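Local coordinates for protein 2-C-methyl-D-erythritol 2,4-cyclodiphosphate synthase (Thermus thermophilus, PDB 1IV1) that converts 4-diphosphocytidyl-2-C-methyl-D-erythritol 2-phosphate into 2-C-methyl-D-erythritol 2,4-cyclodiphosphate with release of CMP, a step of the non-mevalonate route to isoprenoids, at residues A[46-51]-A[79-84]; A[89-94]-A[118-123]. All coordinates share one frame; numbering follows the deposited sequence.

Contact 1 of 2, residues A[46-51]-A[79-84]; sequences DALLSA and EALRLV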
# COMPACT_ATOMS: atom_id res chain seq x y z
N ASP A 46 13.55 0.33 -0.65
CA ASP A 46 12.86 -0.04 -1.88
C ASP A 46 12.10 1.12 -2.50
O ASP A 46 12.09 1.31 -3.72
CB ASP A 46 11.92 -1.24 -1.60
CG ASP A 46 12.65 -2.52 -1.95
OD1 ASP A 46 13.82 -2.41 -2.41
OD2 ASP A 46 12.12 -3.63 -1.78
N ALA A 47 11.43 1.90 -1.65
CA ALA A 47 10.65 3.03 -2.13
C ALA A 47 11.54 4.04 -2.85
O ALA A 47 11.17 4.53 -3.92
CB ALA A 47 9.90 3.70 -0.99
N LEU A 48 12.71 4.31 -2.25
CA LEU A 48 13.70 5.22 -2.86
C LEU A 48 14.20 4.70 -4.20
O LEU A 48 14.20 5.42 -5.20
CB LEU A 48 14.85 5.44 -1.87
CG LEU A 48 14.51 6.30 -0.64
CD1 LEU A 48 15.63 6.29 0.39
CD2 LEU A 48 14.21 7.72 -1.10
N LEU A 49 14.65 3.45 -4.29
CA LEU A 49 15.12 2.83 -5.51
C LEU A 49 14.06 2.83 -6.60
O LEU A 49 14.35 3.16 -7.75
CB LEU A 49 15.59 1.39 -5.27
CG LEU A 49 16.75 1.26 -4.28
CD1 LEU A 49 16.97 -0.21 -3.93
CD2 LEU A 49 18.02 1.89 -4.85
N SER A 50 12.86 2.42 -6.20
CA SER A 50 11.72 2.40 -7.11
C SER A 50 11.46 3.77 -7.72
O SER A 50 11.07 3.83 -8.88
CB SER A 50 10.49 1.88 -6.35
OG SER A 50 9.44 1.63 -7.28
N ALA A 51 11.69 4.86 -6.99
CA ALA A 51 11.41 6.19 -7.50
C ALA A 51 12.29 6.56 -8.70
O ALA A 51 11.93 7.49 -9.43
CB ALA A 51 11.58 7.22 -6.39
N GLU A 79 22.88 4.17 1.14
CA GLU A 79 23.28 3.85 -0.21
C GLU A 79 22.20 4.22 -1.21
O GLU A 79 22.45 4.84 -2.25
CB GLU A 79 23.66 2.37 -0.29
CG GLU A 79 24.57 2.01 -1.44
CD GLU A 79 25.67 3.01 -1.75
OE1 GLU A 79 26.00 3.86 -0.89
OE2 GLU A 79 26.19 2.93 -2.88
N ALA A 80 20.95 3.84 -0.91
CA ALA A 80 19.91 4.24 -1.86
C ALA A 80 19.78 5.75 -1.92
O ALA A 80 19.43 6.31 -2.96
CB ALA A 80 18.55 3.64 -1.52
N LEU A 81 20.01 6.40 -0.80
CA LEU A 81 19.83 7.85 -0.74
C LEU A 81 20.85 8.52 -1.67
O LEU A 81 20.50 9.44 -2.40
CB LEU A 81 19.97 8.36 0.69
CG LEU A 81 18.66 8.31 1.49
CD1 LEU A 81 18.86 8.74 2.93
CD2 LEU A 81 17.61 9.17 0.79
N ARG A 82 22.05 7.96 -1.58
CA ARG A 82 23.22 8.38 -2.31
C ARG A 82 22.98 8.23 -3.81
O ARG A 82 23.31 9.14 -4.57
CB ARG A 82 24.45 7.56 -1.92
CG ARG A 82 25.77 8.21 -2.30
CD ARG A 82 26.93 7.24 -2.15
NE ARG A 82 26.78 6.07 -3.01
CZ ARG A 82 27.29 6.04 -4.24
NH1 ARG A 82 27.94 7.12 -4.67
NH2 ARG A 82 27.15 4.98 -5.02
N LEU A 83 22.40 7.08 -4.17
CA LEU A 83 22.14 6.81 -5.58
C LEU A 83 21.14 7.76 -6.22
O LEU A 83 21.28 8.28 -7.33
CB LEU A 83 21.63 5.36 -5.73
CG LEU A 83 22.70 4.28 -5.58
CD1 LEU A 83 22.06 2.90 -5.53
CD2 LEU A 83 23.71 4.37 -6.71
N VAL A 84 20.02 8.03 -5.53
CA VAL A 84 19.04 8.92 -6.16
C VAL A 84 19.48 10.37 -6.06
O VAL A 84 19.12 11.23 -6.86
CB VAL A 84 17.65 8.75 -5.51
CG1 VAL A 84 17.28 7.27 -5.53
CG2 VAL A 84 17.62 9.29 -4.10
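L48 and L49 of 46-51 meet A80, L81, L83 and V84 of 79-84; the side-chain pairs are apolar, and V84 packs against a backbone carbonyl. The nearest pair is L48 CD1 and L81 CD2, two methyl groups 3.5 Å apart. L48 CD1 also lies beside CG of L81, so this methyl sits against the CG-CD2 branch. L81 leaves its backbone pointing away from the partner helix. Its chi1 of -87° places CG beside the backbone N, and from there CD2 comes back to the contact.

A80 fills the space between the two leucines of 46-51. Its CB is 4.1 Å from CB of L48 and 3.8 Å from CD2 of L49. This small methyl is consistent with the close approach of the backbones, the CA atoms of L49 and A80 being 6.2 Å apart. L49 CD2 continues to L83, where it lies 4.2 Å from CD1. Further along, V84 CG1 packs 3.6 Å from the carbonyl oxygen of L48, a side chain set against backbone. No hydrogen bond crosses the contact.

The two helix segments run nearly parallel, with their axes 17° apart in direction and 9.1 Å apart at closest approach. On helix 73-86, R82 forms a salt bridge with E79, one turn back, its NH2 3.1 Å from OE2.

L49 also packs near F61 and I57, both predicted to bind substrate, and D46 OD1 accepts a hydrogen bond from the backbone N of I57. L49 and L83 both touch L60 of helix 57-60. Helix 39-50 lies between helix 73-86 and strand 141-150, which A47 and A51 touch through V148 and L150. S50 OG is hydrogen-bonded to S95 OG of the second subunit, which ties this helix to the trimer interface.

Contact 2 of 2, residues A[89-94]-A[118-123]; sequences AKLLQA and RLLRLP
L91 and L122 face each other where the start of strand 91-99 passes the chain leaving helix 109-120; R121 ends the helical turn with a positive phi of 52°, and the nearest CA atoms, those of L92 and L122, are 7.0 Å apart. L122 reaches the strand with both methyls. CD1 packs 3.8 Å from CG of L91, and the two side chains cross at about a right angle. CD2 lies instead against the backbone, 3.3 Å from the carbonyl oxygen of L91 and equally near that of L92. In L122, CG stands opposite the carbonyl carbon (chi1 -67°), which carries both methyls to the strand.

L91 CD2 also reaches L120. With chi1 at 173°, CG of L91 is opposite the backbone N, and CD2 comes 3.8 Å from CG of L120. L120 in turn sets CD2 3.8 Å from CB of A94. L91 and A94 both point toward 118-123 although three residues apart, consistent with a bulge at L92 and Q93. A lysine in place of L91 would probably leave L120 and L122 without a branched apolar partner and bring an amine into their hydrophobic packing.

No direct hydrogen bond joins the segments. One water bridges them, donating to L91 O at 2.9 Å and to R121 O at 3.1 Å.

L92 and Q93 both bond through their backbones to L149, forming a classic beta bulge where strand 91-99 pairs with strand 141-150. The contact belongs to the beta-alpha-beta unit of strand 91-99, helix 109-120 and strand 127-132. L120 and L122 both touch I127 of its second strand. L120 also packs on L77 of helix 73-86, and R121 forms a salt bridge with E85 there. L91 and A94 rest on V148 of strand 141-150.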
# COMPACT_ATOMS: atom_id res chain seq x y z
N ALA A 89 17.98 13.73 -7.20
CA ALA A 89 16.89 13.63 -6.25
C ALA A 89 17.06 14.45 -4.99
O ALA A 89 18.13 14.51 -4.37
CB ALA A 89 16.70 12.17 -5.82
N LYS A 90 15.97 15.09 -4.56
CA LYS A 90 15.99 15.60 -3.19
C LYS A 90 14.73 15.07 -2.49
O LYS A 90 13.64 15.38 -2.98
CB LYS A 90 16.04 17.12 -3.09
CG LYS A 90 17.02 17.75 -4.06
CD LYS A 90 16.32 18.61 -5.10
CE LYS A 90 16.76 18.26 -6.50
NZ LYS A 90 18.14 18.72 -6.83
N LEU A 91 14.98 14.31 -1.43
CA LEU A 91 13.87 13.66 -0.70
C LEU A 91 13.09 14.71 0.07
O LEU A 91 13.64 15.55 0.78
CB LEU A 91 14.36 12.56 0.22
CG LEU A 91 13.38 11.89 1.18
CD1 LEU A 91 12.24 11.22 0.42
CD2 LEU A 91 14.10 10.86 2.04
N LEU A 92 11.77 14.64 -0.08
CA LEU A 92 10.92 15.66 0.54
C LEU A 92 10.04 15.07 1.63
O LEU A 92 9.78 15.70 2.65
CB LEU A 92 10.13 16.28 -0.60
CG LEU A 92 8.86 17.06 -0.38
CD1 LEU A 92 9.02 18.14 0.66
CD2 LEU A 92 8.43 17.66 -1.72
N GLN A 93 9.58 13.82 1.47
CA GLN A 93 8.67 13.28 2.47
C GLN A 93 8.71 11.76 2.43
O GLN A 93 8.96 11.12 1.40
CB GLN A 93 7.24 13.79 2.24
CG GLN A 93 6.25 13.37 3.31
CD GLN A 93 5.00 14.24 3.37
OE1 GLN A 93 4.41 14.49 4.42
NE2 GLN A 93 4.58 14.74 2.22
N ALA A 94 8.45 11.17 3.60
CA ALA A 94 8.32 9.73 3.68
C ALA A 94 7.13 9.40 4.58
O ALA A 94 7.03 9.87 5.72
CB ALA A 94 9.59 9.06 4.18
N ARG A 118 16.62 11.64 11.35
CA ARG A 118 18.07 11.74 11.23
C ARG A 118 18.57 10.93 10.05
O ARG A 118 19.37 11.45 9.28
CB ARG A 118 18.73 11.26 12.53
CG ARG A 118 20.24 11.42 12.55
CD ARG A 118 20.83 10.75 13.80
NE ARG A 118 20.70 9.29 13.71
CZ ARG A 118 21.70 8.47 13.44
NH1 ARG A 118 22.93 8.93 13.23
NH2 ARG A 118 21.47 7.16 13.37
N LEU A 119 18.13 9.68 9.89
CA LEU A 119 18.59 8.91 8.74
C LEU A 119 18.07 9.42 7.41
O LEU A 119 18.77 9.29 6.39
CB LEU A 119 18.18 7.44 8.86
CG LEU A 119 19.01 6.58 9.80
CD1 LEU A 119 19.14 7.18 11.19
CD2 LEU A 119 18.36 5.20 9.89
N LEU A 120 16.87 10.00 7.32
CA LEU A 120 16.41 10.48 6.02
C LEU A 120 16.73 11.96 5.75
O LEU A 120 16.48 12.43 4.64
CB LEU A 120 14.90 10.28 5.90
CG LEU A 120 14.40 8.98 5.28
CD1 LEU A 120 15.35 7.82 5.48
CD2 LEU A 120 13.00 8.65 5.84
N ARG A 121 17.24 12.65 6.75
CA ARG A 121 17.49 14.09 6.77
C ARG A 121 16.24 14.87 6.36
O ARG A 121 16.26 15.68 5.44
CB ARG A 121 18.67 14.46 5.86
CG ARG A 121 19.98 13.89 6.42
CD ARG A 121 21.06 13.93 5.34
NE ARG A 121 20.64 13.13 4.21
CZ ARG A 121 20.30 13.54 3.00
NH1 ARG A 121 20.30 14.82 2.67
NH2 ARG A 121 19.95 12.62 2.10
N LEU A 122 15.15 14.58 7.07
CA LEU A 122 13.89 15.26 6.92
C LEU A 122 13.43 15.81 8.27
O LEU A 122 13.68 15.20 9.31
CB LEU A 122 12.79 14.34 6.35
CG LEU A 122 12.94 13.83 4.91
CD1 LEU A 122 11.91 12.75 4.61
CD2 LEU A 122 12.80 14.94 3.88
N PRO A 123 12.75 16.95 8.23
CA PRO A 123 12.11 17.51 9.42
C PRO A 123 11.01 16.56 9.91
O PRO A 123 10.54 15.76 9.11
CB PRO A 123 11.51 18.82 8.92
CG PRO A 123 11.44 18.71 7.45
CD PRO A 123 12.54 17.77 7.03
O HOH W 1 16.02 15.62 2.35

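Overall arrangement
The two contacts come in series along the chain: contact 1 closes at V84 and contact 2 opens at A89. Their centres are about 11 Å apart. A probable hydrogen bond from A89 N to V84 O spans the short connection between helix 73-86 and strand 91-99. L81 also links them, as its CD2 packs on L91 and its CD1 on L119 O. Contact 1 joins two helices, whereas contact 2 joins a strand to a helix end. Both border strand 141-150 of the mixed sheet. Contact 1 packs helix 73-86 on helix 39-50, which lies against the sheet, and contact 2 brings the end of helix 109-120 onto the same sheet.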